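Local structure of periplasmic oligopeptide-binding protein (Burkholderia pseudomallei, 3ZS6) at residues Gly38-Asp43 with Leu148-Pro153; Ala83-Ala88 with Leu154-Lys159; Arg279-Met284 with Asn336-Ala341; Glu217-Ala222 with Thr357-Lys362. The protein probably captures oligopeptides in the periplasm and hands them to an ABC transporter for uptake, as in other members of its solute-binding protein family. All coordinates share one frame; numbering follows the deposited sequence.

Interaction 1. Residues Gly38-Asp43 with Leu148-Pro153; sequences GLARID and LTAMAP
T149 turns its side chain onto L39 and A40. Its methyl CG2 meets L39 CD1 at 4.0 Å, the two side chains crossing at about a right angle, while OG1 faces A40 CB at 3.6 Å. A chi1 of 74° sets OG1 between the backbone N and the carbonyl carbon, where it bonds to P146 O and leaves the methyl for the leucine. T149 O accepts from a water that itself accepts from L39 N, and lies 3.9 Å from CA of G38. At A150 the backbones come closest: its CA-H points at A40 O (CA to O 3.3 Å, angle at H 148°), and its CB rests 3.8 Å from I42 CG1. A150 O accepts from a second water, which is held by I42 N. Further on, M151 CE lies 4.1 Å from I42 CG1 in one of two modelled conformers, a contact that is therefore uncertain. M151 N closes a type I turn on L148 O. With no direct hydrogen bond across, water joins the polar atoms of two backbones that are not paired as strands. Strand 40-42 is the outermost member of a five-stranded antiparallel sheet, next to strand 48-60. The turn after helix 145-148 packs against it, and L39 also reaches F85 and W89 of helix 82-93 and F66 and L68 of strand 63-68.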
loop_
_atom_site.group_PDB
_atom_site.type_symbol
_atom_site.label_atom_id
_atom_site.label_comp_id
_atom_site.label_asym_id
_atom_site.label_seq_id
_atom_site.Cartn_x
_atom_site.Cartn_y
_atom_site.Cartn_z
ATOM N N GLY A 38 -0.597 5.835 -15.918
ATOM C CA GLY A 38 -1.522 6.893 -15.552
ATOM C C GLY A 38 -1.070 8.243 -16.082
ATOM O O GLY A 38 -0.158 8.316 -16.911
ATOM N N LEU A 39 -1.703 9.311 -15.600
ATOM C CA LEU A 39 -1.310 10.674 -15.974
ATOM C C LEU A 39 0.176 10.909 -15.698
ATOM O O LEU A 39 0.892 11.512 -16.512
ATOM C CB LEU A 39 -2.165 11.701 -15.221
ATOM C CG LEU A 39 -3.667 11.678 -15.558
ATOM C CD1 LEU A 39 -4.510 12.558 -14.609
ATOM C CD2 LEU A 39 -3.906 12.074 -17.017
ATOM N N ALA A 40 0.624 10.417 -14.545
ATOM C CA ALA A 40 2.012 10.530 -14.119
ATOM C C ALA A 40 2.570 9.155 -13.734
ATOM O O ALA A 40 1.819 8.184 -13.616
ATOM C CB ALA A 40 2.115 11.493 -12.940
ATOM N N ARG A 41 3.887 9.086 -13.537
ATOM C CA ARG A 41 4.549 7.877 -13.042
ATOM C C ARG A 41 5.472 8.238 -11.880
ATOM O O ARG A 41 5.897 9.388 -11.753
ATOM C CB ARG A 41 5.423 7.226 -14.132
ATOM C CG ARG A 41 4.720 6.748 -15.385
ATOM C CD ARG A 41 5.611 5.754 -16.156
ATOM N NE ARG A 41 6.969 6.266 -16.362
ATOM C CZ ARG A 41 8.066 5.766 -15.794
ATOM N NH1 ARG A 41 7.989 4.721 -14.975
ATOM N NH2 ARG A 41 9.252 6.314 -16.052
ATOM N N ILE A 42 5.807 7.250 -11.057
ATOM C CA ILE A 42 6.893 7.396 -10.085
ATOM C C ILE A 42 8.105 6.679 -10.639
ATOM O O ILE A 42 8.035 5.477 -10.909
ATOM C CB ILE A 42 6.556 6.764 -8.729
ATOM C CG1 ILE A 42 5.246 7.338 -8.178
ATOM C CG2 ILE A 42 7.734 6.954 -7.743
ATOM C CD1 ILE A 42 5.237 8.881 -8.060
ATOM N N ASP A 43 9.210 7.402 -10.830
ATOM C CA ASP A 43 10.386 6.798 -11.460
ATOM C C ASP A 43 11.298 6.117 -10.438
ATOM O O ASP A 43 10.944 5.984 -9.263
ATOM C CB ASP A 43 11.156 7.802 -12.344
ATOM C CG ASP A 43 12.049 8.761 -11.542
ATOM O OD1 ASP A 43 12.258 8.560 -10.321
ATOM O OD2 ASP A 43 12.563 9.720 -12.158
ATOM N N LEU A 148 -0.860 11.233 -6.678
ATOM C CA LEU A 148 -1.929 10.246 -6.602
ATOM C C LEU A 148 -2.196 9.584 -7.950
ATOM O O LEU A 148 -2.480 8.386 -8.012
ATOM C CB LEU A 148 -3.225 10.875 -6.059
ATOM C CG LEU A 148 -3.327 11.035 -4.534
ATOM C CD1 LEU A 148 -2.325 12.056 -4.020
ATOM C CD2 LEU A 148 -4.745 11.419 -4.119
ATOM N N THR A 149 -2.118 10.375 -9.022
ATOM C CA THR A 149 -2.436 9.902 -10.365
ATOM C C THR A 149 -1.395 8.908 -10.885
ATOM O O THR A 149 -1.588 8.297 -11.934
ATOM C CB THR A 149 -2.542 11.083 -11.374
ATOM O OG1 THR A 149 -1.229 11.574 -11.679
ATOM C CG2 THR A 149 -3.378 12.215 -10.794
ATOM N N ALA A 150 -0.292 8.747 -10.159
ATOM C CA ALA A 150 0.729 7.772 -10.545
ATOM C C ALA A 150 0.440 6.352 -10.030
ATOM O O ALA A 150 1.149 5.408 -10.375
ATOM C CB ALA A 150 2.124 8.237 -10.095
ATOM N N MET A 151 -0.598 6.187 -9.214
ATOM C CA MET A 151 -0.946 4.881 -8.646
ATOM C C MET A 151 -1.871 4.072 -9.563
ATOM O O MET A 151 -2.601 4.638 -10.374
ATOM C CB MET A 151 -1.601 5.062 -7.269
ATOM C CG MET A 151 -0.637 5.500 -6.159
ATOM S SD MET A 151 0.740 4.339 -5.897
ATOM C CE MET A 151 2.026 5.078 -6.885
ATOM N N ALA A 152 -1.875 2.755 -9.388
ATOM C CA ALA A 152 -2.607 1.872 -10.296
ATOM C C ALA A 152 -4.110 2.131 -10.424
ATOM O O ALA A 152 -4.651 2.069 -11.526
ATOM C CB ALA A 152 -2.323 0.404 -9.971
ATOM N N PRO A 153 -4.794 2.426 -9.308
ATOM C CA PRO A 153 -6.243 2.553 -9.479
ATOM C C PRO A 153 -6.658 3.794 -10.280
ATOM O O PRO A 153 -7.812 3.853 -10.700
ATOM C CB PRO A 153 -6.770 2.630 -8.039
ATOM C CG PRO A 153 -5.666 2.004 -7.196
ATOM C CD PRO A 153 -4.399 2.455 -7.890
HETATM O O HOH W 1 1.240 5.643 -13.793
HETATM O O HOH W 2 -3.787 8.810 -13.546
HETATM O O HOH W 3 3.761 5.084 -11.255
#

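Interaction 2. Residues Ala83-Ala88 with Leu154-Lys159; sequences ADFVYA and LTPVNK
The F85 ring carries P156 over one face, with CB 3.9 Å from the ring centroid and 8° off its normal, a CH-pi contact. At its edge L154 O approaches CD2 at 4.0 Å; that carbonyl accepts a hydrogen bond from W89 NE1. On the Y87 ring K159 CB sits over the centre of one face, 3.7 Å from the centroid, in a second CH-pi contact. V157 O comes obliquely to Y87 CD2 at 3.5 Å. Y87 CG is anti to its backbone N (chi1 169°), which reaches the ring out across the start of the next helix, whereas the extended K159 chain runs on past it. Between the two rings A88 CB fits against the passing backbone, 3.6 Å from both T155 O and V157 N. A water links three polar atoms: it donates to D84 OD1 and V157 O and accepts from K159 N. The other oxygen of D84 accepts from T81 N. Helix 82-93 thus lies along an irregular connection that leads from helix 145-148 to helix 159-165, where N158 caps the next helix through A161 N and V162 touches both Y87 and V157.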
loop_
_atom_site.group_PDB
_atom_site.type_symbol
_atom_site.label_atom_id
_atom_site.label_comp_id
_atom_site.label_asym_id
_atom_site.label_seq_id
_atom_site.Cartn_x
_atom_site.Cartn_y
_atom_site.Cartn_z
ATOM N N ALA A 83 -10.960 11.025 -22.641
ATOM C CA ALA A 83 -12.156 10.231 -22.406
ATOM C C ALA A 83 -11.855 8.943 -21.633
ATOM O O ALA A 83 -12.670 8.498 -20.821
ATOM C CB ALA A 83 -12.853 9.918 -23.726
ATOM N N ASP A 84 -10.687 8.348 -21.875
ATOM C CA ASP A 84 -10.323 7.100 -21.193
ATOM C C ASP A 84 -10.181 7.292 -19.684
ATOM O O ASP A 84 -10.508 6.396 -18.900
ATOM C CB ASP A 84 -9.041 6.502 -21.775
ATOM C CG ASP A 84 -9.212 6.054 -23.222
ATOM O OD1 ASP A 84 -10.243 5.415 -23.535
ATOM O OD2 ASP A 84 -8.317 6.345 -24.039
ATOM N N PHE A 85 -9.694 8.461 -19.280
ATOM C CA PHE A 85 -9.533 8.756 -17.857
ATOM C C PHE A 85 -10.869 9.109 -17.193
ATOM O O PHE A 85 -11.156 8.652 -16.084
ATOM C CB PHE A 85 -8.482 9.854 -17.633
ATOM C CG PHE A 85 -7.068 9.393 -17.890
ATOM C CD1 PHE A 85 -6.523 9.451 -19.167
ATOM C CD2 PHE A 85 -6.295 8.880 -16.855
ATOM C CE1 PHE A 85 -5.221 9.015 -19.406
ATOM C CE2 PHE A 85 -4.999 8.441 -17.081
ATOM C CZ PHE A 85 -4.462 8.507 -18.358
ATOM N N VAL A 86 -11.685 9.911 -17.874
ATOM C CA VAL A 86 -13.015 10.231 -17.371
ATOM C C VAL A 86 -13.773 8.928 -17.075
ATOM O O VAL A 86 -14.336 8.753 -15.989
ATOM C CB VAL A 86 -13.818 11.119 -18.367
ATOM C CG1 VAL A 86 -15.258 11.297 -17.891
ATOM C CG2 VAL A 86 -13.142 12.488 -18.550
ATOM N N TYR A 87 -13.760 8.014 -18.041
ATOM C CA TYR A 87 -14.416 6.716 -17.888
ATOM C C TYR A 87 -13.859 5.919 -16.709
ATOM O O TYR A 87 -14.615 5.407 -15.880
ATOM C CB TYR A 87 -14.288 5.894 -19.174
ATOM C CG TYR A 87 -14.697 4.450 -19.005
ATOM C CD1 TYR A 87 -16.044 4.085 -18.979
ATOM C CD2 TYR A 87 -13.744 3.450 -18.860
ATOM C CE1 TYR A 87 -16.426 2.759 -18.813
ATOM C CE2 TYR A 87 -14.116 2.124 -18.701
ATOM C CZ TYR A 87 -15.461 1.785 -18.676
ATOM O OH TYR A 87 -15.836 0.467 -18.514
ATOM N N ALA A 88 -12.536 5.820 -16.640
ATOM C CA ALA A 88 -11.876 5.033 -15.603
ATOM C C ALA A 88 -12.208 5.537 -14.209
ATOM O O ALA A 88 -12.515 4.750 -13.317
ATOM C CB ALA A 88 -10.352 5.022 -15.816
ATOM N N LEU A 154 -5.759 4.753 -10.496
ATOM C CA LEU A 154 -6.113 5.913 -11.324
ATOM C C LEU A 154 -5.619 5.812 -12.774
ATOM O O LEU A 154 -5.795 6.749 -13.563
ATOM C CB LEU A 154 -5.688 7.241 -10.667
ATOM C CG LEU A 154 -6.375 7.535 -9.314
ATOM C CD1 LEU A 154 -5.882 8.846 -8.699
ATOM C CD2 LEU A 154 -7.897 7.567 -9.456
ATOM N N THR A 155 -5.021 4.678 -13.134
ATOM C CA THR A 155 -4.694 4.434 -14.539
ATOM C C THR A 155 -5.959 4.311 -15.399
ATOM O O THR A 155 -7.043 3.999 -14.891
ATOM C CB THR A 155 -3.814 3.184 -14.739
ATOM O OG1 THR A 155 -4.488 2.023 -14.235
ATOM C CG2 THR A 155 -2.473 3.357 -14.027
ATOM N N PRO A 156 -5.825 4.558 -16.711
ATOM C CA PRO A 156 -7.012 4.514 -17.569
ATOM C C PRO A 156 -7.406 3.081 -17.873
ATOM O O PRO A 156 -6.587 2.169 -17.744
ATOM C CB PRO A 156 -6.554 5.231 -18.845
ATOM C CG PRO A 156 -5.071 4.994 -18.896
ATOM C CD PRO A 156 -4.602 4.927 -17.453
ATOM N N VAL A 157 -8.668 2.900 -18.243
ATOM C CA VAL A 157 -9.200 1.605 -18.639
ATOM C C VAL A 157 -9.926 1.721 -19.976
ATOM O O VAL A 157 -10.572 2.730 -20.245
ATOM C CB VAL A 157 -10.180 1.072 -17.586
ATOM C CG1 VAL A 157 -10.811 -0.220 -18.058
ATOM C CG2 VAL A 157 -9.455 0.876 -16.259
ATOM N N ASN A 158 -9.821 0.685 -20.800
ATOM C CA ASN A 158 -10.405 0.686 -22.136
ATOM C C ASN A 158 -11.861 0.233 -22.120
ATOM O O ASN A 158 -12.154 -0.957 -21.997
ATOM C CB ASN A 158 -9.563 -0.199 -23.069
ATOM C CG ASN A 158 -10.036 -0.153 -24.518
ATOM O OD1 ASN A 158 -11.054 -0.748 -24.868
ATOM N ND2 ASN A 158 -9.279 0.531 -25.367
ATOM N N LYS A 159 -12.768 1.196 -22.240
ATOM C CA LYS A 159 -14.204 0.939 -22.136
ATOM C C LYS A 159 -14.672 -0.213 -23.034
ATOM O O LYS A 159 -15.432 -1.080 -22.604
ATOM C CB LYS A 159 -14.980 2.222 -22.463
ATOM C CG LYS A 159 -16.476 2.039 -22.660
ATOM C CD LYS A 159 -17.083 3.260 -23.351
ATOM C CE LYS A 159 -18.521 3.007 -23.771
ATOM N NZ LYS A 159 -19.032 4.064 -24.696
HETATM O O HOH W 4 -12.133 4.007 -22.071
#

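Interaction 3. Residues Arg279-Met284 with Asn336-Ala341; sequences REALAM and NLLKQA
An antiparallel helix pair makes this contact: the segment axes of 279-284 and 336-340 run at 166° and approach to 9.0 Å. A281 and L337 face each other at its centre, their CA atoms 6.1 Å apart and CB of A281 4.1 Å from CB of L337. The methyl group of A281 is also met by L338, whose CD2 comes within 4.0 Å from the neighbouring position of the same helix. L337 CD1 reaches across to the other helix and lodges where E280 and M284, one turn apart, flank it. It lies 3.7 Å from E280 CD, against the aliphatic and carboxylate carbons of a side chain it meets at about a right angle, and 3.8 Å from M284 SD. E280 extends from a CG anti to its backbone N (chi1 -175°), which lays its length past the leucine methyl while OE1 makes a long, weak ion pair with K276. In M284 a chi1 of 71° sets CG between the backbone N and the carbonyl carbon, and the chain, extended at chi2, carries SD to the leucine. No hydrogen bond crosses; the join is mainly apolar, with the E280 chain along one flank, and the small A281 lets L337 and L338 pack close against it. A334, a turn back on helix 327-340, continues the seam against A281 and M284, joined by Y333 at M284. At the other end, A341 meets R277 and V278. Helix 276-285 is held from its other sides by R279, which bonds to carbonyls of L273 and D466, and by W372 of helix 359-376, whose indole N-H binds L282 O.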
loop_
_atom_site.group_PDB
_atom_site.type_symbol
_atom_site.label_atom_id
_atom_site.label_comp_id
_atom_site.label_asym_id
_atom_site.label_seq_id
_atom_site.Cartn_x
_atom_site.Cartn_y
_atom_site.Cartn_z
ATOM N N ARG A 279 -7.922 -2.850 23.801
ATOM C CA ARG A 279 -7.000 -2.629 22.673
ATOM C C ARG A 279 -5.672 -2.046 23.155
ATOM O O ARG A 279 -4.592 -2.484 22.746
ATOM C CB ARG A 279 -7.630 -1.711 21.603
ATOM C CG ARG A 279 -8.978 -2.215 21.053
ATOM C CD ARG A 279 -9.396 -1.512 19.745
ATOM N NE ARG A 279 -9.637 -0.081 19.923
ATOM C CZ ARG A 279 -10.830 0.463 20.157
ATOM N NH1 ARG A 279 -11.920 -0.301 20.238
ATOM N NH2 ARG A 279 -10.932 1.780 20.306
ATOM N N GLU A 280 -5.771 -1.060 24.036
ATOM C CA GLU A 280 -4.621 -0.398 24.625
ATOM C C GLU A 280 -3.748 -1.374 25.417
ATOM O O GLU A 280 -2.520 -1.373 25.289
ATOM C CB GLU A 280 -5.114 0.721 25.544
ATOM C CG GLU A 280 -4.025 1.585 26.134
ATOM C CD GLU A 280 -4.591 2.704 26.997
ATOM O OE1 GLU A 280 -5.835 2.814 27.096
ATOM O OE2 GLU A 280 -3.794 3.475 27.564
ATOM N N ALA A 281 -4.382 -2.204 26.241
ATOM C CA ALA A 281 -3.650 -3.210 27.008
ATOM C C ALA A 281 -2.836 -4.131 26.095
ATOM O O ALA A 281 -1.673 -4.427 26.369
ATOM C CB ALA A 281 -4.610 -4.030 27.851
ATOM N N LEU A 282 -3.458 -4.597 25.017
ATOM C CA LEU A 282 -2.786 -5.495 24.089
ATOM C C LEU A 282 -1.582 -4.805 23.461
ATOM O O LEU A 282 -0.524 -5.415 23.281
ATOM C CB LEU A 282 -3.753 -5.977 23.002
ATOM C CG LEU A 282 -4.926 -6.867 23.441
ATOM C CD1 LEU A 282 -5.876 -7.126 22.270
ATOM C CD2 LEU A 282 -4.427 -8.189 24.024
ATOM N N ALA A 283 -1.741 -3.523 23.153
ATOM C CA ALA A 283 -0.674 -2.750 22.523
ATOM C C ALA A 283 0.529 -2.508 23.434
ATOM O O ALA A 283 1.677 -2.622 23.005
ATOM C CB ALA A 283 -1.215 -1.420 22.009
ATOM N N MET A 284 0.267 -2.162 24.688
ATOM C CA MET A 284 1.325 -1.657 25.556
ATOM C C MET A 284 2.223 -2.752 26.116
ATOM O O MET A 284 3.317 -2.477 26.592
ATOM C CB MET A 284 0.740 -0.806 26.695
ATOM C CG MET A 284 -0.015 -1.585 27.744
ATOM S SD MET A 284 -0.838 -0.490 28.927
ATOM C CE MET A 284 0.507 0.589 29.404
ATOM N N ASN A 336 -4.466 -3.991 34.681
ATOM C CA ASN A 336 -5.494 -3.176 35.322
ATOM C C ASN A 336 -6.520 -2.672 34.303
ATOM O O ASN A 336 -7.714 -2.567 34.596
ATOM C CB ASN A 336 -4.850 -2.001 36.061
ATOM C CG ASN A 336 -5.692 -1.503 37.220
ATOM O OD1 ASN A 336 -6.477 -0.566 37.078
ATOM N ND2 ASN A 336 -5.529 -2.130 38.380
ATOM N N LEU A 337 -6.049 -2.362 33.100
ATOM C CA LEU A 337 -6.953 -1.968 32.029
ATOM C C LEU A 337 -7.928 -3.100 31.720
ATOM O O LEU A 337 -9.126 -2.869 31.570
ATOM C CB LEU A 337 -6.173 -1.584 30.763
ATOM C CG LEU A 337 -5.440 -0.247 30.791
ATOM C CD1 LEU A 337 -4.605 -0.067 29.509
ATOM C CD2 LEU A 337 -6.421 0.906 30.967
ATOM N N LEU A 338 -7.413 -4.325 31.620
ATOM C CA LEU A 338 -8.260 -5.479 31.335
ATOM C C LEU A 338 -9.289 -5.648 32.445
ATOM O O LEU A 338 -10.467 -5.927 32.190
ATOM C CB LEU A 338 -7.424 -6.753 31.192
ATOM C CG LEU A 338 -6.591 -6.907 29.909
ATOM C CD1 LEU A 338 -5.915 -8.267 29.869
ATOM C CD2 LEU A 338 -7.459 -6.701 28.672
ATOM N N LYS A 339 -8.834 -5.477 33.682
ATOM C CA LYS A 339 -9.720 -5.563 34.836
ATOM C C LYS A 339 -10.795 -4.487 34.741
ATOM O O LYS A 339 -11.988 -4.773 34.860
ATOM C CB LYS A 339 -8.917 -5.415 36.129
ATOM C CG LYS A 339 -9.755 -5.406 37.402
ATOM C CD LYS A 339 -8.863 -5.350 38.642
ATOM C CE LYS A 339 -9.680 -5.376 39.927
ATOM N NZ LYS A 339 -8.816 -5.206 41.131
ATOM N N GLN A 340 -10.366 -3.248 34.511
ATOM C CA GLN A 340 -11.295 -2.130 34.362
ATOM C C GLN A 340 -12.341 -2.425 33.293
ATOM O O GLN A 340 -13.499 -2.027 33.418
ATOM C CB GLN A 340 -10.538 -0.839 34.025
ATOM C CG GLN A 340 -9.681 -0.292 35.168
ATOM C CD GLN A 340 -8.757 0.844 34.734
ATOM O OE1 GLN A 340 -8.979 1.495 33.711
ATOM N NE2 GLN A 340 -7.706 1.081 35.516
ATOM N N ALA A 341 -11.935 -3.132 32.245
ATOM C CA ALA A 341 -12.832 -3.421 31.125
ATOM C C ALA A 341 -13.703 -4.649 31.365
ATOM O O ALA A 341 -14.498 -5.026 30.504
ATOM C CB ALA A 341 -12.032 -3.598 29.841
#

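Interaction 4. Residues Glu217-Ala222 with Thr357-Lys362; sequences ENDETA and TNDLHK
D359 presses its carboxylate against the first turn of the helix that begins at D219, and this is the close-packed half of the contact. OD1 accepts from D219 N through its syn lone pair (N to O 3.3 Å, angle at H 157°); OD2 lies 3.5 Å from E220 N in a weak bond. A chi1 of 25°, well away from a staggered value, turns both D359 oxygens to that helix end. On the same spot N218 OD1 caps the helix by accepting from T221 N at 2.9 Å, and its amide nitrogen ND2 stands 3.0 Å from D359 OD2 without the angle for a hydrogen bond. D219 OD2 comes within 3.3 Å of D359 OD1, two carboxylates with planes only 20° apart. Toward solvent the contact thins out. E217 offers its CB to T357 O at 3.6 Å, but its chain then bends and the carboxylate leads away. E220 likewise brings CB no nearer than 3.9 Å to D359 OD2 and sends its own acid group off. T357 is exposed, its hydroxyl bound to N384. Two helices, 219-227 and 359-376, therefore start side by side, and an acid from the second binds backbone N-H groups of the first. D219 and D359 each open a helix, and the two N-terminal ends would probably offset part of the repulsion between their carboxylates; what remains would, if anything, tend to raise the pKa of one of them.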
loop_
_atom_site.group_PDB
_atom_site.type_symbol
_atom_site.label_atom_id
_atom_site.label_comp_id
_atom_site.label_asym_id
_atom_site.label_seq_id
_atom_site.Cartn_x
_atom_site.Cartn_y
_atom_site.Cartn_z
ATOM N N GLU A 217 5.777 -17.221 -1.380
ATOM C CA GLU A 217 5.329 -16.781 -0.067
ATOM C C GLU A 217 6.448 -16.800 0.961
ATOM O O GLU A 217 6.475 -15.981 1.874
ATOM C CB GLU A 217 4.157 -17.649 0.409
ATOM C CG GLU A 217 2.957 -17.628 -0.544
ATOM C CD GLU A 217 3.218 -18.388 -1.850
ATOM O OE1 GLU A 217 4.207 -19.154 -1.921
ATOM O OE2 GLU A 217 2.429 -18.218 -2.809
ATOM N N ASN A 218 7.366 -17.744 0.791
ATOM C CA ASN A 218 8.423 -18.006 1.757
ATOM C C ASN A 218 9.738 -17.318 1.370
ATOM O O ASN A 218 10.306 -17.604 0.315
ATOM C CB ASN A 218 8.629 -19.518 1.865
ATOM C CG ASN A 218 9.622 -19.899 2.943
ATOM O OD1 ASN A 218 10.835 -19.832 2.737
ATOM N ND2 ASN A 218 9.112 -20.311 4.102
ATOM N N ASP A 219 10.214 -16.410 2.219
ATOM C CA ASP A 219 11.408 -15.626 1.899
ATOM C C ASP A 219 12.669 -16.488 1.766
ATOM O O ASP A 219 13.571 -16.168 0.991
ATOM C CB ASP A 219 11.615 -14.515 2.931
ATOM C CG ASP A 219 10.500 -13.475 2.902
ATOM O OD1 ASP A 219 10.236 -12.914 1.818
ATOM O OD2 ASP A 219 9.881 -13.225 3.961
ATOM N N GLU A 220 12.729 -17.582 2.518
ATOM C CA GLU A 220 13.872 -18.485 2.431
ATOM C C GLU A 220 13.946 -19.175 1.077
ATOM O O GLU A 220 15.023 -19.292 0.490
ATOM C CB GLU A 220 13.854 -19.519 3.562
ATOM C CG GLU A 220 14.720 -19.135 4.756
ATOM C CD GLU A 220 16.212 -19.169 4.442
ATOM O OE1 GLU A 220 16.591 -19.708 3.378
ATOM O OE2 GLU A 220 17.004 -18.658 5.264
ATOM N N THR A 221 12.800 -19.631 0.587
ATOM C CA THR A 221 12.709 -20.228 -0.737
ATOM C C THR A 221 13.090 -19.193 -1.798
ATOM O O THR A 221 13.795 -19.505 -2.763
ATOM C CB THR A 221 11.280 -20.736 -1.022
ATOM O OG1 THR A 221 10.991 -21.858 -0.176
ATOM C CG2 THR A 221 11.129 -21.144 -2.481
ATOM N N ALA A 222 12.625 -17.959 -1.611
ATOM C CA ALA A 222 12.994 -16.858 -2.506
ATOM C C ALA A 222 14.508 -16.667 -2.534
ATOM O O ALA A 222 15.100 -16.444 -3.595
ATOM C CB ALA A 222 12.310 -15.561 -2.075
ATOM N N THR A 357 0.389 -16.578 5.125
ATOM C CA THR A 357 1.489 -17.539 5.140
ATOM C C THR A 357 2.808 -16.918 4.696
ATOM O O THR A 357 2.920 -16.416 3.572
ATOM C CB THR A 357 1.158 -18.746 4.239
ATOM O OG1 THR A 357 -0.140 -19.258 4.586
ATOM C CG2 THR A 357 2.216 -19.850 4.389
ATOM N N ASN A 358 3.784 -16.947 5.602
ATOM C CA ASN A 358 5.109 -16.354 5.410
ATOM C C ASN A 358 5.950 -16.518 6.681
ATOM O O ASN A 358 5.413 -16.470 7.783
ATOM C CB ASN A 358 4.998 -14.873 5.059
ATOM C CG ASN A 358 6.351 -14.190 4.990
ATOM O OD1 ASN A 358 7.048 -14.279 3.986
ATOM N ND2 ASN A 358 6.727 -13.514 6.062
ATOM N N ASP A 359 7.258 -16.712 6.534
ATOM C CA ASP A 359 8.093 -16.997 7.703
ATOM C C ASP A 359 8.259 -15.803 8.647
ATOM O O ASP A 359 8.208 -15.970 9.861
ATOM C CB ASP A 359 9.465 -17.594 7.319
ATOM C CG ASP A 359 9.911 -17.208 5.910
ATOM O OD1 ASP A 359 9.533 -16.118 5.425
ATOM O OD2 ASP A 359 10.642 -18.008 5.286
ATOM N N LEU A 360 8.440 -14.600 8.112
ATOM C CA LEU A 360 8.493 -13.431 8.997
ATOM C C LEU A 360 7.184 -13.251 9.779
ATOM O O LEU A 360 7.195 -13.064 11.001
ATOM C CB LEU A 360 8.802 -12.149 8.230
ATOM C CG LEU A 360 8.508 -10.923 9.111
ATOM C CD1 LEU A 360 9.570 -10.788 10.195
ATOM C CD2 LEU A 360 8.389 -9.642 8.300
ATOM N N HIS A 361 6.056 -13.307 9.080
ATOM C CA HIS A 361 4.765 -13.069 9.734
ATOM C C HIS A 361 4.497 -14.101 10.812
ATOM O O HIS A 361 3.955 -13.780 11.867
ATOM C CB HIS A 361 3.625 -13.051 8.718
ATOM C CG HIS A 361 3.718 -11.930 7.733
ATOM N ND1 HIS A 361 4.172 -10.675 8.081
ATOM C CD2 HIS A 361 3.423 -11.871 6.412
ATOM C CE1 HIS A 361 4.156 -9.891 7.015
ATOM N NE2 HIS A 361 3.706 -10.592 5.989
ATOM N N LYS A 362 4.882 -15.343 10.546
ATOM C CA LYS A 362 4.712 -16.396 11.532
ATOM C C LYS A 362 5.542 -16.115 12.780
ATOM O O LYS A 362 5.052 -16.268 13.904
ATOM C CB LYS A 362 5.075 -17.767 10.954
ATOM C CG LYS A 362 4.967 -18.889 11.989
ATOM C CD LYS A 362 5.179 -20.276 11.380
ATOM C CE LYS A 362 4.832 -21.363 12.392
ATOM N NZ LYS A 362 5.079 -22.742 11.876
#

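Interactions 1 and 2 belong together: their centres are 13 Å apart, their segments alternate along the chain, and they touch where L39 meets F85. Segments 148-153 and 154-159 follow one another in the same connection, whose start lies on edge strand 40-42 and whose end lies on helix 82-93. Interactions 3 and 4 lie across the centre of the chain, 30 to 48 Å from the first two between centres. Both segments of interaction 3 fall between those of interaction 4 in sequence. Segment 217-222 follows strand 210-215 of the four-stranded sheet, and 357-362 follows strand 350-356 of the larger mixed sheet, so interaction 4 links elements that follow two different sheets, consistent with the multidomain build of OppA proteins.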